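N-acetyltransferase (Staphylococcus aureus subsp. aureus, PDB 4M85) probably transfers the acetyl group of acetyl-CoA to an amine of an acceptor substrate, as other GNAT-fold acetyltransferases do. Local coordinates at residues Leu104-Ala109 against Glu174-Met179. Residues are numbered along the deposited sequence; the frame is centred on the assembly and turned at random.
Sequences LPVKEA and ELYKHM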
loop_
_atom_site.group_PDB
_atom_site.type_symbol
_atom_site.label_atom_id
_atom_site.label_comp_id
_atom_site.label_asym_id
_atom_site.label_seq_id
_atom_site.Cartn_x
_atom_site.Cartn_y
_atom_site.Cartn_z
ATOM N N LEU A 104 -7.173 -8.044 4.798
ATOM C CA LEU A 104 -5.890 -8.640 4.413
ATOM C C LEU A 104 -5.257 -9.474 5.544
ATOM O O LEU A 104 -4.240 -9.079 6.091
ATOM C CB LEU A 104 -4.940 -7.515 3.943
ATOM C CG LEU A 104 -5.173 -6.864 2.568
ATOM C CD1 LEU A 104 -4.482 -5.506 2.499
ATOM C CD2 LEU A 104 -4.683 -7.738 1.416
ATOM N N PRO A 105 -5.885 -10.623 5.919
ATOM C CA PRO A 105 -5.409 -11.496 7.012
ATOM C C PRO A 105 -4.041 -12.139 6.821
ATOM O O PRO A 105 -3.366 -12.414 7.820
ATOM C CB PRO A 105 -6.465 -12.610 7.065
ATOM C CG PRO A 105 -7.124 -12.587 5.712
ATOM C CD PRO A 105 -7.145 -11.135 5.345
ATOM N N VAL A 106 -3.637 -12.382 5.570
ATOM C CA VAL A 106 -2.383 -13.062 5.287
ATOM C C VAL A 106 -1.199 -12.159 5.650
ATOM O O VAL A 106 -1.223 -10.937 5.398
ATOM C CB VAL A 106 -2.305 -13.534 3.817
ATOM C CG1 VAL A 106 -0.999 -14.295 3.545
ATOM C CG2 VAL A 106 -3.497 -14.433 3.476
ATOM N N LYS A 107 -0.188 -12.775 6.259
ATOM C CA LYS A 107 1.067 -12.136 6.601
ATOM C C LYS A 107 1.894 -12.071 5.317
ATOM O O LYS A 107 2.396 -13.091 4.847
ATOM C CB LYS A 107 1.807 -12.957 7.685
ATOM C CG LYS A 107 2.939 -12.225 8.400
ATOM C CD LYS A 107 3.536 -13.094 9.509
ATOM C CE LYS A 107 4.632 -12.378 10.293
ATOM N NZ LYS A 107 5.962 -12.456 9.630
ATOM N N GLU A 108 2.025 -10.871 4.752
ATOM C CA GLU A 108 2.724 -10.676 3.473
ATOM C C GLU A 108 4.242 -10.507 3.638
ATOM O O GLU A 108 4.975 -10.722 2.692
ATOM C CB GLU A 108 2.129 -9.465 2.699
ATOM C CG GLU A 108 0.612 -9.505 2.471
ATOM C CD GLU A 108 0.066 -8.300 1.697
ATOM O OE1 GLU A 108 0.864 -7.550 1.087
ATOM O OE2 GLU A 108 -1.165 -8.080 1.696
ATOM N N ALA A 109 4.699 -10.141 4.838
ATOM C CA ALA A 109 6.089 -9.765 5.076
ATOM C C ALA A 109 6.761 -10.606 6.150
ATOM O O ALA A 109 6.175 -11.538 6.677
ATOM C CB ALA A 109 6.165 -8.300 5.441
ATOM N N GLU A 174 2.647 -16.782 -2.458
ATOM C CA GLU A 174 1.293 -16.770 -2.995
ATOM C C GLU A 174 0.416 -15.990 -2.046
ATOM O O GLU A 174 0.431 -16.237 -0.847
ATOM C CB GLU A 174 0.711 -18.183 -3.151
ATOM C CG GLU A 174 -0.600 -18.179 -3.893
ATOM C CD GLU A 174 -1.257 -19.544 -4.031
ATOM O OE1 GLU A 174 -0.808 -20.522 -3.390
ATOM O OE2 GLU A 174 -2.263 -19.604 -4.772
ATOM N N LEU A 175 -0.365 -15.081 -2.606
ATOM C CA LEU A 175 -1.263 -14.230 -1.851
ATOM C C LEU A 175 -2.547 -14.110 -2.622
ATOM O O LEU A 175 -2.539 -13.631 -3.757
ATOM C CB LEU A 175 -0.645 -12.830 -1.675
ATOM C CG LEU A 175 0.624 -12.741 -0.831
ATOM C CD1 LEU A 175 1.105 -11.292 -0.779
ATOM C CD2 LEU A 175 0.362 -13.232 0.569
ATOM N N TYR A 176 -3.647 -14.546 -2.002
ATOM C CA TYR A 176 -4.975 -14.503 -2.606
ATOM C C TYR A 176 -4.979 -15.011 -4.051
ATOM O O TYR A 176 -5.440 -14.338 -4.952
ATOM C CB TYR A 176 -5.537 -13.081 -2.472
ATOM C CG TYR A 176 -5.334 -12.552 -1.058
ATOM C CD1 TYR A 176 -6.175 -12.949 -0.028
ATOM C CD2 TYR A 176 -4.277 -11.713 -0.751
ATOM C CE1 TYR A 176 -5.999 -12.496 1.264
ATOM C CE2 TYR A 176 -4.076 -11.261 0.541
ATOM C CZ TYR A 176 -4.943 -11.651 1.541
ATOM O OH TYR A 176 -4.758 -11.223 2.822
ATOM N N LYS A 177 -4.431 -16.206 -4.248
ATOM C CA LYS A 177 -4.443 -16.893 -5.544
ATOM C C LYS A 177 -3.628 -16.205 -6.648
ATOM O O LYS A 177 -3.861 -16.481 -7.830
ATOM C CB LYS A 177 -5.889 -17.118 -6.067
ATOM C CG LYS A 177 -6.907 -17.652 -5.049
ATOM C CD LYS A 177 -6.544 -19.029 -4.494
ATOM C CE LYS A 177 -7.090 -20.155 -5.366
ATOM N NZ LYS A 177 -6.230 -21.377 -5.275
ATOM N N HIS A 178 -2.711 -15.303 -6.291
ATOM C CA HIS A 178 -1.749 -14.782 -7.264
ATOM C C HIS A 178 -0.352 -14.912 -6.686
ATOM O O HIS A 178 -0.158 -14.829 -5.461
ATOM C CB HIS A 178 -2.042 -13.326 -7.663
ATOM C CG HIS A 178 -3.344 -13.142 -8.385
ATOM N ND1 HIS A 178 -4.242 -12.142 -8.067
ATOM C CD2 HIS A 178 -3.910 -13.841 -9.400
ATOM C CE1 HIS A 178 -5.301 -12.229 -8.854
ATOM N NE2 HIS A 178 -5.125 -13.251 -9.672
ATOM N N MET A 179 0.613 -15.147 -7.566
ATOM C CA MET A 179 1.999 -15.339 -7.170
ATOM C C MET A 179 2.803 -14.022 -7.249
ATOM O O MET A 179 2.647 -13.209 -8.179
ATOM C CB MET A 179 2.645 -16.401 -8.072
ATOM C CG MET A 179 3.702 -17.254 -7.398
ATOM S SD MET A 179 3.157 -18.196 -5.934
ATOM C CE MET A 179 1.641 -18.868 -6.549
HETATM O O HOH W 1 -2.591 -9.942 3.158
#
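Y176 reaches from the hairpin that closes the GNAT fold into the loop 104-109, which leads to strand 114-121, and sets its hydroxyl against the backbone of L104, P105 and V106. The hairpin links strands 168-175 and 178-184 through a type I' turn from L175 to H178, with Y176 at its first inner position. With CG anti to its carbonyl carbon (chi1 -46°), Y176 carries its ring away from the turn. CB and CG meet nothing in the loop; contact with it begins at the far half of the ring, where CE2 lies 3.7 Å from CD2 of L104 and CE1 lies 3.9 Å from CG2 of V106. CZ is touched by both methyls, which approach obliquely, while CD of P105 stands at the edge. OH then accepts a hydrogen bond from V106 N (3.2 Å, 159° at the hydrogen). P105 N, almost as near, has no hydrogen to share. In the ring plane OH also donates to a water, at a distance so short that its exact value is doubtful, and this water donates to V106 O and E108 OE2. Tyrosine suits the place because it combines the length to span the gap with a tip that can donate one hydrogen bond and accept another.

L175 packs CD1 crosswise on the extended chain of E108, 3.7 Å from its CG. The branched leucine serves two neighbours, since its other methyl meets V106. E108 suits this largely buried spot by pairing an apolar stem with two acceptors: OE1 is bonded to Y115 OH of strand 114-121, OE2 to the shared water. The tightest carbon contact is V106 CG1 against L175 CD2, at 3.4 Å.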